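Local coordinates for protein 1-phosphatidylinositol 4,5-bisphosphate phosphodiesterase (Drosophila melanogaster, PDB 6IRB) that belongs to the phospholipase C-beta family of signalling proteins and is represented here by an almost entirely helical fragment, probably its C-terminal coiled-coil region, at residues 100-103 and 104-108; 197-200 and 201-204; 119-122 and 123-127. The protein carries 2 engineered substitutions. All blocks are in the same frame, centred on the assembly; numbering follows the deposited sequence.

Interaction 1: 100-103 and 104-108; sequences HVQD and SQDAM
Ser104 reaches back to His100 along one turn of the very long helix 18-150, in the way helical serines often do, hydrogen-bonding through its hydroxyl to the carbonyl four residues earlier. His100 O takes two donors from the same residue: Ser104 N at 2.7 Å, close to the axis of the carbonyl, and Ser104 OG at 2.6 Å, well above the carbonyl plane (48° out of it). The torsion explains this, since chi1 of -56° sets OG beside the backbone N and points it at the preceding turn. Around it runs the regular i to i+4 pattern: Gln105 N to Val101 O, Asp106 N to Gln102 O, and Ala107 N to Asp103 O.

This turn lies beside the C-terminal end of helix 157-210, which has come back along helix 18-150, yet most of its side chains are exposed. One flank brings the carboxylates of Asp103 and Asp106 close, OD1 of the former 4.2 Å from OD2 of the latter; two like charges so near each other would be expected to repel mildly. Next to them the amides of Gln102 and Gln105 are neighbours, NE2 to NE2 at 4.2 Å, without bonding. Met108, a selenomethionine, sets its CB against Phe204 of the returning helix.

Interaction 2: 197-200 and 201-204; sequences HSKQ and IEEF
Lys199 and Glu202, three residues apart on helix 157-210, make the charged part of this contact. Their side chains run side by side and point the same way, and the lysine curls at its end (chi4 38°) to bring NZ within 3.9 Å of Glu202 OE1. That is a long salt bridge. The same oxygen lies 3.7 Å from Lys199 CG, so the carboxylate flanks the aliphatic stem as well as facing the ammonium group.

Backbone bonds tie the turn together in the usual helical pattern. Ile201 N bonds to His197 O, Glu202 N to Ser198 O, and Phe204 N to Gln200 O, while Glu203 N meets Lys199 O at 2.8 Å in an almost perfectly straight bond (179°).

The apolar share belongs to Ile201 and Phe204. Ile201 CG1 sits beside the backbone N (chi1 -67°), which lays the branch back over the His197 carbonyl. Its packing is on helix 18-150, against Met112 and the side chain of Gln116, and Phe204 meets Lys109 of that helix.

Polar side chains complete the inner face. Gln200 OE1 lies in the plane of the His197 ring, at its edge, 3.6 Å from CD2, and takes its hydrogen bond from Gln116 NE2. His197 NE2 probably hydrogen-bonds to Gln119 OE1 across the same helix pair.

The chemistry thus divides around the helix: the charged pair is solvent-exposed and held by a long contact, so it probably adds little, whereas histidine, glutamine, isoleucine and phenylalanine face helix 18-150 and join the two arms of an antiparallel hairpin.

Interaction 3: 119-122 and 123-127; sequences QIKQ and LEDRH
Lys121 and Asp125 stand one helical turn apart, and the backbone between them is regular: Asp125 N bonds to Lys121 O at 2.8 Å, with Leu123 N to Gln119 O, Glu124 N to Ile120 O and Arg126 N to Gln122 O beside it. The last of these is the least axial, with its donor 38° out of the Gln122 carbonyl plane.

On the outer side the lysine and aspartate side chains run obliquely past each other. Lys121 starts with CG anti to its own N (chi1 178°), then bends twice, so that it arches over the carboxylate. Asp125 OD1 lies against the stem, 3.4 Å from Lys121 CG and 3.6 Å from its CE. The ammonium group ends nearer the second oxygen, with Lys121 NZ 3.8 Å from Asp125 OD2, a long salt bridge in the i to i+4 spacing common on helix surfaces.

This turn belongs to helix 18-150 in the part where helix 157-210 runs back along it as an antiparallel, coiled-coil hairpin. Ile120 and Leu123, three residues apart, supply the apolar side: Ile120 packs on Lys194 and His197, Leu123 on Met190 and Leu193. A turn further on is the buried ring of His127. Leu123 CG rests 3.4 Å above one face of that ring, displaced toward its rim, while the His127 carbonyl oxygen accepts a hydrogen bond from Gln186 of the returning helix.

Arg126 leads away from the turn, bending at chi3, and NH1 has a weak, long ion pair with Asp130 further along the same helix. Glu124 keeps its CB 3.5 Å from Ile120 O and turns its carboxylate outward.

How the interactions relate
All three contacts are single helical turns at the surface, but interactions 2 and 3 turn one side to the partner helix, through His197 in the one and Ile120 and Leu123 in the other. Interactions 1 and 3 share helix 18-150, their centres about 28 Å apart, without touching; interaction 2 sits on the antiparallel partner and meets both. Phe204 CE1 packs on Met108 CB at 4.0 Å, at the margin of interaction 1, and Ile120 packs beside the His197 ring. Chemistry follows position: interaction 1, the most exposed, adds a serine hydroxyl to its backbone bonds and places two aspartates near each other, whereas interactions 2 and 3 each pair a long outer salt bridge with an apolar flank and a buried histidine.

Interaction 1: 100-103 and 104-108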
loop_
_atom_site.group_PDB
_atom_site.type_symbol
_atom_site.label_atom_id
_atom_site.label_comp_id
_atom_site.label_asym_id
_atom_site.label_seq_id
_atom_site.Cartn_x
_atom_site.Cartn_y
_atom_site.Cartn_z
ATOM N N HIS A 100 3.091 -6.472 -9.742
ATOM C CA HIS A 100 3.587 -5.459 -10.667
ATOM C C HIS A 100 5.034 -5.695 -11.055
ATOM O O HIS A 100 5.358 -5.828 -12.239
ATOM C CB HIS A 100 3.439 -4.065 -10.050
ATOM C CG HIS A 100 2.051 -3.512 -10.127
ATOM N ND1 HIS A 100 0.961 -4.281 -10.476
ATOM C CD2 HIS A 100 1.585 -2.251 -9.951
ATOM C CE1 HIS A 100 -0.118 -3.521 -10.503
ATOM N NE2 HIS A 100 0.233 -2.285 -10.185
ATOM N N VAL A 101 5.910 -5.805 -10.061
ATOM C CA VAL A 101 7.325 -5.999 -10.351
ATOM C C VAL A 101 7.552 -7.313 -11.083
ATOM O O VAL A 101 8.176 -7.343 -12.150
ATOM C CB VAL A 101 8.153 -5.915 -9.059
ATOM C CG1 VAL A 101 9.611 -6.208 -9.366
ATOM C CG2 VAL A 101 7.989 -4.528 -8.424
ATOM N N GLN A 102 7.029 -8.415 -10.532
ATOM C CA GLN A 102 7.192 -9.717 -11.176
ATOM C C GLN A 102 6.699 -9.689 -12.616
ATOM O O GLN A 102 7.377 -10.172 -13.529
ATOM C CB GLN A 102 6.470 -10.804 -10.380
ATOM C CG GLN A 102 6.959 -12.223 -10.701
ATOM C CD GLN A 102 8.326 -12.549 -10.092
ATOM O OE1 GLN A 102 8.788 -11.877 -9.163
ATOM N NE2 GLN A 102 8.983 -13.579 -10.629
ATOM N N ASP A 103 5.514 -9.134 -12.840
ATOM C CA ASP A 103 4.996 -9.067 -14.200
ATOM C C ASP A 103 5.827 -8.115 -15.051
ATOM O O ASP A 103 6.183 -8.449 -16.188
ATOM C CB ASP A 103 3.514 -8.727 -14.179
ATOM C CG ASP A 103 2.670 -9.931 -13.785
ATOM O OD1 ASP A 103 3.256 -11.029 -13.609
ATOM O OD2 ASP A 103 1.440 -9.782 -13.634
ATOM N N SER A 104 6.103 -6.906 -14.545
ATOM C CA SER A 104 6.968 -5.980 -15.278
ATOM C C SER A 104 8.273 -6.661 -15.663
ATOM O O SER A 104 8.695 -6.618 -16.825
ATOM C CB SER A 104 7.258 -4.737 -14.438
ATOM O OG SER A 104 6.059 -4.104 -14.039
ATOM N N GLN A 105 8.934 -7.281 -14.683
ATOM C CA GLN A 105 10.110 -8.098 -14.949
ATOM C C GLN A 105 9.839 -9.083 -16.082
ATOM O O GLN A 105 10.496 -9.057 -17.128
ATOM C CB GLN A 105 10.511 -8.843 -13.676
ATOM C CG GLN A 105 11.369 -10.071 -13.934
ATOM C CD GLN A 105 12.016 -10.616 -12.682
ATOM O OE1 GLN A 105 12.260 -9.880 -11.724
ATOM N NE2 GLN A 105 12.286 -11.922 -12.675
ATOM N N ASP A 106 8.865 -9.969 -15.864
ATOM C CA ASP A 106 8.424 -10.939 -16.858
ATOM C C ASP A 106 8.252 -10.306 -18.237
ATOM O O ASP A 106 8.787 -10.802 -19.234
ATOM C CB ASP A 106 7.118 -11.574 -16.366
ATOM C CG ASP A 106 7.349 -12.701 -15.348
ATOM O OD1 ASP A 106 8.469 -12.801 -14.792
ATOM O OD2 ASP A 106 6.387 -13.453 -15.060
ATOM N N ALA A 107 7.505 -9.203 -18.309
ATOM C CA ALA A 107 7.248 -8.564 -19.596
ATOM C C ALA A 107 8.541 -8.132 -20.281
ATOM O O ALA A 107 8.767 -8.453 -21.453
ATOM C CB ALA A 107 6.317 -7.367 -19.414
HETATM N N MSE A 108 9.388 -7.380 -19.578
HETATM C CA MSE A 108 10.676 -6.985 -20.129
HETATM C C MSE A 108 11.405 -8.174 -20.695
HETATM O O MSE A 108 11.910 -8.123 -21.819
HETATM C CB MSE A 108 11.558 -6.315 -19.091
HETATM C CG MSE A 108 11.661 -4.820 -19.289
HETATM SE SE MSE A 108 12.438 -3.952 -17.733
HETATM C CE MSE A 108 10.891 -3.811 -16.552
#

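Interaction 2: 197-200 and 201-204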
loop_
_atom_site.group_PDB
_atom_site.type_symbol
_atom_site.label_atom_id
_atom_site.label_comp_id
_atom_site.label_asym_id
_atom_site.label_seq_id
_atom_site.Cartn_x
_atom_site.Cartn_y
_atom_site.Cartn_z
ATOM N N HIS A 197 22.976 -11.442 -28.437
ATOM C CA HIS A 197 21.734 -11.803 -27.760
ATOM C C HIS A 197 22.020 -12.541 -26.461
ATOM O O HIS A 197 21.430 -12.239 -25.417
ATOM C CB HIS A 197 20.846 -12.622 -28.690
ATOM C CG HIS A 197 20.269 -11.821 -29.822
ATOM N ND1 HIS A 197 20.178 -12.305 -31.108
ATOM C CD2 HIS A 197 19.775 -10.560 -29.863
ATOM C CE1 HIS A 197 19.635 -11.386 -31.890
ATOM N NE2 HIS A 197 19.382 -10.316 -31.159
ATOM N N SER A 198 22.910 -13.533 -26.519
ATOM C CA SER A 198 23.284 -14.282 -25.326
ATOM C C SER A 198 23.755 -13.365 -24.203
ATOM O O SER A 198 23.274 -13.459 -23.070
ATOM C CB SER A 198 24.373 -15.294 -25.665
ATOM O OG SER A 198 24.371 -16.352 -24.725
ATOM N N LYS A 199 24.740 -12.509 -24.479
ATOM C CA LYS A 199 25.225 -11.610 -23.433
ATOM C C LYS A 199 24.122 -10.690 -22.909
ATOM O O LYS A 199 24.018 -10.477 -21.696
ATOM C CB LYS A 199 26.454 -10.844 -23.915
ATOM C CG LYS A 199 27.722 -11.629 -23.516
ATOM C CD LYS A 199 28.955 -11.350 -24.357
ATOM C CE LYS A 199 30.229 -11.725 -23.588
ATOM N NZ LYS A 199 30.098 -12.968 -22.757
ATOM N N GLN A 200 23.321 -10.100 -23.801
ATOM C CA GLN A 200 22.199 -9.278 -23.350
ATOM C C GLN A 200 21.372 -9.993 -22.290
ATOM O O GLN A 200 21.013 -9.402 -21.266
ATOM C CB GLN A 200 21.317 -8.886 -24.528
ATOM C CG GLN A 200 21.955 -7.901 -25.468
ATOM C CD GLN A 200 21.359 -7.952 -26.862
ATOM O OE1 GLN A 200 20.218 -8.384 -27.044
ATOM N NE2 GLN A 200 22.108 -7.456 -27.850
ATOM N N ILE A 201 21.054 -11.269 -22.534
ATOM C CA ILE A 201 20.276 -12.069 -21.586
ATOM C C ILE A 201 20.989 -12.145 -20.244
ATOM O O ILE A 201 20.435 -11.800 -19.192
ATOM C CB ILE A 201 20.042 -13.480 -22.155
ATOM C CG1 ILE A 201 19.139 -13.435 -23.388
ATOM C CG2 ILE A 201 19.549 -14.442 -21.075
ATOM C CD1 ILE A 201 19.450 -14.505 -24.412
ATOM N N GLU A 202 22.232 -12.627 -20.275
ATOM C CA GLU A 202 23.063 -12.729 -19.085
ATOM C C GLU A 202 23.080 -11.422 -18.311
ATOM O O GLU A 202 22.759 -11.385 -17.119
ATOM C CB GLU A 202 24.471 -13.120 -19.524
ATOM C CG GLU A 202 25.579 -12.864 -18.536
ATOM C CD GLU A 202 26.940 -12.819 -19.221
ATOM O OE1 GLU A 202 27.087 -13.397 -20.326
ATOM O OE2 GLU A 202 27.858 -12.192 -18.655
ATOM N N GLU A 203 23.419 -10.326 -18.991
ATOM C CA GLU A 203 23.481 -9.031 -18.323
ATOM C C GLU A 203 22.113 -8.599 -17.817
ATOM O O GLU A 203 21.996 -8.069 -16.707
ATOM C CB GLU A 203 24.070 -7.985 -19.256
ATOM C CG GLU A 203 24.349 -6.701 -18.540
ATOM C CD GLU A 203 25.803 -6.343 -18.617
ATOM O OE1 GLU A 203 26.451 -6.758 -19.605
ATOM O OE2 GLU A 203 26.300 -5.684 -17.676
ATOM N N PHE A 204 21.070 -8.776 -18.630
ATOM C CA PHE A 204 19.734 -8.400 -18.176
ATOM C C PHE A 204 19.351 -9.166 -16.919
ATOM O O PHE A 204 18.807 -8.588 -15.972
ATOM C CB PHE A 204 18.682 -8.640 -19.261
ATOM C CG PHE A 204 17.259 -8.677 -18.728
ATOM C CD1 PHE A 204 16.529 -7.500 -18.596
ATOM C CD2 PHE A 204 16.660 -9.874 -18.351
ATOM C CE1 PHE A 204 15.228 -7.512 -18.110
ATOM C CE2 PHE A 204 15.361 -9.889 -17.856
ATOM C CZ PHE A 204 14.646 -8.710 -17.741
#

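Interaction 3: 119-122 and 123-127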
loop_
_atom_site.group_PDB
_atom_site.type_symbol
_atom_site.label_atom_id
_atom_site.label_comp_id
_atom_site.label_asym_id
_atom_site.label_seq_id
_atom_site.Cartn_x
_atom_site.Cartn_y
_atom_site.Cartn_z
ATOM N N GLN A 119 15.618 -9.757 -34.523
ATOM C CA GLN A 119 16.883 -9.465 -35.191
ATOM C C GLN A 119 17.396 -10.688 -35.944
ATOM O O GLN A 119 17.843 -10.588 -37.095
ATOM C CB GLN A 119 17.941 -8.984 -34.191
ATOM C CG GLN A 119 17.761 -7.582 -33.624
ATOM C CD GLN A 119 18.540 -7.355 -32.333
ATOM O OE1 GLN A 119 19.449 -8.115 -31.995
ATOM N NE2 GLN A 119 18.246 -6.256 -31.657
ATOM N N ILE A 120 17.402 -11.842 -35.271
ATOM C CA ILE A 120 17.722 -13.120 -35.908
ATOM C C ILE A 120 16.976 -13.295 -37.229
ATOM O O ILE A 120 17.581 -13.550 -38.277
ATOM C CB ILE A 120 17.442 -14.281 -34.935
ATOM C CG1 ILE A 120 18.354 -14.178 -33.709
ATOM C CG2 ILE A 120 17.657 -15.609 -35.612
ATOM C CD1 ILE A 120 19.819 -14.519 -33.974
ATOM N N LYS A 121 15.658 -13.107 -37.222
ATOM C CA LYS A 121 14.932 -13.323 -38.469
ATOM C C LYS A 121 15.284 -12.255 -39.488
ATOM O O LYS A 121 15.303 -12.531 -40.689
ATOM C CB LYS A 121 13.426 -13.354 -38.230
ATOM C CG LYS A 121 12.613 -13.541 -39.502
ATOM C CD LYS A 121 11.617 -14.674 -39.389
ATOM C CE LYS A 121 10.705 -14.733 -40.612
ATOM N NZ LYS A 121 10.105 -13.402 -40.945
ATOM N N GLN A 122 15.564 -11.040 -39.029
ATOM C CA GLN A 122 15.976 -9.989 -39.947
ATOM C C GLN A 122 17.291 -10.357 -40.616
ATOM O O GLN A 122 17.491 -10.091 -41.808
ATOM C CB GLN A 122 16.108 -8.671 -39.190
ATOM C CG GLN A 122 14.868 -7.810 -39.241
ATOM C CD GLN A 122 15.080 -6.449 -38.622
ATOM O OE1 GLN A 122 16.210 -6.047 -38.341
ATOM N NE2 GLN A 122 13.985 -5.734 -38.394
ATOM N N LEU A 123 18.208 -10.953 -39.857
ATOM C CA LEU A 123 19.462 -11.400 -40.448
ATOM C C LEU A 123 19.247 -12.566 -41.405
ATOM O O LEU A 123 19.625 -12.490 -42.581
ATOM C CB LEU A 123 20.456 -11.786 -39.359
ATOM C CG LEU A 123 21.889 -11.682 -39.884
ATOM C CD1 LEU A 123 22.088 -10.352 -40.603
ATOM C CD2 LEU A 123 22.958 -11.927 -38.815
ATOM N N GLU A 124 18.675 -13.669 -40.902
ATOM C CA GLU A 124 18.310 -14.811 -41.742
ATOM C C GLU A 124 17.639 -14.384 -43.037
ATOM O O GLU A 124 18.040 -14.802 -44.131
ATOM C CB GLU A 124 17.403 -15.789 -40.974
ATOM C CG GLU A 124 18.130 -16.952 -40.259
ATOM C CD GLU A 124 19.002 -17.835 -41.184
ATOM O OE1 GLU A 124 18.932 -17.699 -42.427
ATOM O OE2 GLU A 124 19.775 -18.677 -40.659
ATOM N N ASP A 125 16.599 -13.557 -42.923
ATOM C CA ASP A 125 15.892 -13.094 -44.109
ATOM C C ASP A 125 16.828 -12.331 -45.040
ATOM O O ASP A 125 16.813 -12.554 -46.256
ATOM C CB ASP A 125 14.689 -12.248 -43.694
ATOM C CG ASP A 125 13.445 -13.095 -43.441
ATOM O OD1 ASP A 125 13.564 -14.139 -42.758
ATOM O OD2 ASP A 125 12.354 -12.723 -43.918
ATOM N N ARG A 126 17.669 -11.446 -44.490
ATOM C CA ARG A 126 18.683 -10.797 -45.316
ATOM C C ARG A 126 19.625 -11.812 -45.940
ATOM O O ARG A 126 19.804 -11.834 -47.165
ATOM C CB ARG A 126 19.490 -9.778 -44.522
ATOM C CG ARG A 126 20.280 -8.916 -45.494
ATOM C CD ARG A 126 21.552 -8.335 -44.912
ATOM N NE ARG A 126 21.791 -6.985 -45.415
ATOM C CZ ARG A 126 22.866 -6.637 -46.119
ATOM N NH1 ARG A 126 23.792 -7.545 -46.415
ATOM N NH2 ARG A 126 23.010 -5.389 -46.545
ATOM N N HIS A 127 20.218 -12.680 -45.110
ATOM C CA HIS A 127 21.250 -13.601 -45.582
ATOM C C HIS A 127 20.812 -14.333 -46.843
ATOM O O HIS A 127 21.634 -14.591 -47.729
ATOM C CB HIS A 127 21.575 -14.623 -44.491
ATOM C CG HIS A 127 22.560 -14.142 -43.477
ATOM N ND1 HIS A 127 23.118 -12.883 -43.514
ATOM C CD2 HIS A 127 23.082 -14.753 -42.387
ATOM C CE1 HIS A 127 23.946 -12.741 -42.493
ATOM N NE2 HIS A 127 23.942 -13.860 -41.791
#